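Local coordinates for acyl-CoA dehydrogenase domain protein Tcur3481 (Thermomonospora curvata, PDB 6WY9) that probably acts as an FAD-dependent acyl-CoA dehydrogenase, binding flavin adenine dinucleotide and oxidising acyl-CoA thioesters, at residues V85-I97 with L109-V121. Numbering follows the deposited sequence.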
# COMPACT_ATOMS: atom_id res chain seq x y z
N VAL B 85 -19.49 16.83 20.22
CA VAL B 85 -19.93 18.24 20.14
C VAL B 85 -19.52 18.80 18.78
O VAL B 85 -18.47 18.46 18.24
CB VAL B 85 -19.32 19.12 21.26
CG1 VAL B 85 -20.11 19.05 22.54
CG2 VAL B 85 -17.85 18.76 21.52
N PRO B 86 -20.34 19.72 18.23
CA PRO B 86 -20.04 20.21 16.86
C PRO B 86 -19.04 21.36 16.85
O PRO B 86 -19.35 22.50 16.45
CB PRO B 86 -21.43 20.63 16.36
CG PRO B 86 -22.01 21.31 17.62
CD PRO B 86 -21.59 20.33 18.76
N LEU B 87 -17.82 21.09 17.31
CA LEU B 87 -16.84 22.17 17.39
C LEU B 87 -16.39 22.62 16.00
O LEU B 87 -16.33 23.82 15.72
CB LEU B 87 -15.64 21.73 18.24
CG LEU B 87 -15.88 21.65 19.76
CD1 LEU B 87 -14.67 20.90 20.43
CD2 LEU B 87 -16.07 23.02 20.40
N TRP B 88 -16.08 21.67 15.10
CA TRP B 88 -15.55 22.22 13.85
C TRP B 88 -16.64 22.92 13.04
O TRP B 88 -16.39 24.02 12.53
CB TRP B 88 -14.75 21.18 13.03
CG TRP B 88 -15.53 20.17 12.21
CD1 TRP B 88 -15.82 18.87 12.56
CD2 TRP B 88 -16.09 20.37 10.90
NE1 TRP B 88 -16.54 18.27 11.55
CE2 TRP B 88 -16.74 19.17 10.54
CE3 TRP B 88 -16.15 21.47 10.03
CZ2 TRP B 88 -17.41 19.03 9.30
CZ3 TRP B 88 -16.82 21.32 8.82
CH2 TRP B 88 -17.44 20.11 8.47
N PRO B 89 -17.88 22.42 12.96
CA PRO B 89 -18.89 23.20 12.20
C PRO B 89 -19.12 24.59 12.79
O PRO B 89 -19.11 25.58 12.05
CB PRO B 89 -20.15 22.31 12.26
CG PRO B 89 -19.62 20.91 12.49
CD PRO B 89 -18.44 21.14 13.45
N THR B 90 -19.29 24.70 14.11
CA THR B 90 -19.55 26.00 14.70
C THR B 90 -18.34 26.92 14.58
O THR B 90 -18.49 28.10 14.24
CB THR B 90 -19.94 25.85 16.18
OG1 THR B 90 -21.26 25.28 16.25
CG2 THR B 90 -19.97 27.19 16.90
N LEU B 91 -17.13 26.41 14.91
CA LEU B 91 -15.97 27.31 15.02
C LEU B 91 -15.34 27.64 13.66
O LEU B 91 -14.80 28.74 13.50
CB LEU B 91 -14.91 26.73 15.97
CG LEU B 91 -15.40 26.72 17.45
CD1 LEU B 91 -14.39 26.11 18.47
CD2 LEU B 91 -15.87 28.14 17.89
N VAL B 92 -15.35 26.71 12.70
CA VAL B 92 -14.99 27.07 11.33
C VAL B 92 -15.97 28.11 10.78
O VAL B 92 -15.56 29.10 10.14
CB VAL B 92 -14.90 25.82 10.42
CG1 VAL B 92 -14.71 26.20 8.95
CG2 VAL B 92 -13.73 24.86 10.87
N ALA B 93 -17.27 27.93 11.00
CA ALA B 93 -18.20 28.96 10.55
C ALA B 93 -17.89 30.28 11.22
O ALA B 93 -17.93 31.34 10.57
CB ALA B 93 -19.65 28.55 10.81
N ALA B 94 -17.55 30.25 12.52
CA ALA B 94 -17.32 31.50 13.23
C ALA B 94 -16.06 32.19 12.75
O ALA B 94 -16.00 33.43 12.66
CB ALA B 94 -17.26 31.25 14.75
N LEU B 95 -15.01 31.40 12.46
CA LEU B 95 -13.80 31.97 11.89
C LEU B 95 -14.05 32.55 10.50
O LEU B 95 -13.48 33.58 10.14
CB LEU B 95 -12.69 30.91 11.85
CG LEU B 95 -12.06 30.54 13.19
CD1 LEU B 95 -10.95 29.44 12.96
CD2 LEU B 95 -11.47 31.77 13.82
N ALA B 96 -14.91 31.90 9.69
CA ALA B 96 -15.31 32.49 8.41
C ALA B 96 -16.01 33.83 8.61
O ALA B 96 -15.79 34.78 7.83
CB ALA B 96 -16.22 31.54 7.64
N ILE B 97 -16.87 33.92 9.63
CA ILE B 97 -17.54 35.20 9.88
C ILE B 97 -16.53 36.23 10.35
O ILE B 97 -16.59 37.42 9.97
CB ILE B 97 -18.67 35.03 10.91
CG1 ILE B 97 -19.83 34.25 10.27
CG2 ILE B 97 -19.16 36.43 11.38
CD1 ILE B 97 -20.78 33.61 11.28
N LEU B 109 -20.87 36.71 16.95
CA LEU B 109 -19.75 35.95 17.50
C LEU B 109 -19.78 35.92 19.03
O LEU B 109 -19.45 34.90 19.64
CB LEU B 109 -18.42 36.52 16.98
CG LEU B 109 -18.21 36.35 15.45
CD1 LEU B 109 -16.94 37.02 14.86
CD2 LEU B 109 -18.24 34.86 15.09
N PRO B 110 -20.15 37.02 19.69
CA PRO B 110 -20.28 36.94 21.15
C PRO B 110 -21.15 35.78 21.60
O PRO B 110 -20.78 35.09 22.55
CB PRO B 110 -20.89 38.31 21.50
CG PRO B 110 -20.23 39.21 20.48
CD PRO B 110 -20.33 38.40 19.21
N GLY B 111 -22.28 35.52 20.92
CA GLY B 111 -23.11 34.39 21.31
C GLY B 111 -22.43 33.05 21.08
O GLY B 111 -22.74 32.07 21.77
N VAL B 112 -21.51 32.97 20.12
CA VAL B 112 -20.74 31.73 19.96
C VAL B 112 -19.75 31.57 21.10
O VAL B 112 -19.58 30.48 21.65
CB VAL B 112 -20.02 31.70 18.60
CG1 VAL B 112 -19.10 30.46 18.52
CG2 VAL B 112 -21.03 31.74 17.43
N VAL B 113 -19.06 32.65 21.46
CA VAL B 113 -18.07 32.60 22.54
C VAL B 113 -18.71 32.11 23.83
O VAL B 113 -18.16 31.25 24.54
CB VAL B 113 -17.40 33.98 22.71
CG1 VAL B 113 -16.65 34.09 24.04
CG2 VAL B 113 -16.49 34.27 21.50
N ASP B 114 -19.89 32.65 24.17
CA ASP B 114 -20.48 32.33 25.47
C ASP B 114 -21.34 31.06 25.46
O ASP B 114 -21.88 30.70 26.50
CB ASP B 114 -21.27 33.55 26.02
CG ASP B 114 -22.62 33.82 25.31
OD1 ASP B 114 -23.04 33.03 24.45
OD2 ASP B 114 -23.28 34.85 25.62
N GLY B 115 -21.46 30.38 24.31
CA GLY B 115 -22.11 29.08 24.21
C GLY B 115 -23.59 29.08 23.84
O GLY B 115 -24.15 28.00 23.64
N SER B 116 -24.24 30.24 23.73
CA SER B 116 -25.67 30.28 23.44
C SER B 116 -26.01 30.13 21.96
O SER B 116 -27.19 29.93 21.64
CB SER B 116 -26.27 31.59 23.96
OG SER B 116 -25.52 32.67 23.45
N ARG B 117 -25.04 30.24 21.07
CA ARG B 117 -25.27 30.30 19.62
C ARG B 117 -24.34 29.33 18.92
O ARG B 117 -23.12 29.50 18.97
CB ARG B 117 -25.01 31.70 19.06
CG ARG B 117 -25.25 31.82 17.56
CD ARG B 117 -24.84 33.19 16.98
NE ARG B 117 -25.20 34.31 17.86
CZ ARG B 117 -26.37 34.94 17.85
NH1 ARG B 117 -26.56 35.95 18.68
NH2 ARG B 117 -27.33 34.57 17.02
N ARG B 118 -24.91 28.33 18.25
CA ARG B 118 -24.13 27.39 17.46
C ARG B 118 -24.44 27.61 15.99
O ARG B 118 -25.46 28.19 15.61
CB ARG B 118 -24.40 25.94 17.83
CG ARG B 118 -24.03 25.59 19.30
CD ARG B 118 -23.84 24.09 19.51
NE ARG B 118 -25.02 23.29 19.15
CZ ARG B 118 -25.87 22.78 20.05
NH1 ARG B 118 -25.67 23.01 21.34
NH2 ARG B 118 -26.92 22.06 19.66
N LEU B 119 -23.54 27.08 15.16
CA LEU B 119 -23.61 27.24 13.72
C LEU B 119 -23.30 25.90 13.09
O LEU B 119 -22.82 24.98 13.76
CB LEU B 119 -22.61 28.28 13.22
CG LEU B 119 -22.84 29.63 13.90
CD1 LEU B 119 -21.58 30.46 13.82
CD2 LEU B 119 -23.93 30.27 13.12
N THR B 120 -23.57 25.79 11.80
CA THR B 120 -22.97 24.70 11.04
C THR B 120 -22.69 25.22 9.64
O THR B 120 -23.02 26.36 9.29
CB THR B 120 -23.86 23.43 11.05
OG1 THR B 120 -23.20 22.38 10.34
CG2 THR B 120 -25.24 23.72 10.41
N VAL B 121 -22.03 24.38 8.84
CA VAL B 121 -21.67 24.72 7.48
C VAL B 121 -22.22 23.65 6.55
O VAL B 121 -22.17 22.45 6.86
CB VAL B 121 -20.15 24.86 7.33
CG1 VAL B 121 -19.68 25.91 8.32
CG2 VAL B 121 -19.43 23.50 7.60
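Thr90 and Leu119 fasten helix 87-97 to strand 118-121 where the two run nearly perpendicular, their axes 5.8 Å apart. Thr90 OG1 donates to Leu119 O at 3.0 Å. The hydroxyl meets the carbonyl oxygen 126° from the C=O bond and tilted 19° from the carbonyl plane. With CG2 anti to the backbone N and OG1 beside it, Thr90 turns its methyl the other way, onto Val112 CG1 of helix 109-113 (3.8 Å), the two side chains sliding past each other in opposite directions. A valine here would probably leave Leu119 O without this hydroxyl donor, losing the hydrogen bond that ties helix to strand.

Next along the helix, Ala93 presses its CB between Leu119 CB and Val121 CG1, the latter at 3.6 Å. The other Val121 methyl, CG2, lies obliquely against Trp88 CZ3 (3.6 Å). Farther on, Ile97 CD1 and Leu119 CD1 meet tip to tip at 4.1 Å, while Leu109 CD2 settles against Ala94 CB (3.8 Å) and Ile97 CG2. At the helix start, the Arg118 side chain crosses that of Pro86 at about a right angle, CD lying beside Pro86 CG, and its guanidinium forms a salt bridge with Glu41 and a cation-pi contact with Trp44.

Strand 118-122 pairs in parallel with strand 160-169, while helix 215-248 packs against Trp88, Val92 and Ala96. This buried, largely apolar junction thus joins the N-terminal helices to the central beta domain, an arrangement characteristic of the acyl-CoA dehydrogenase fold.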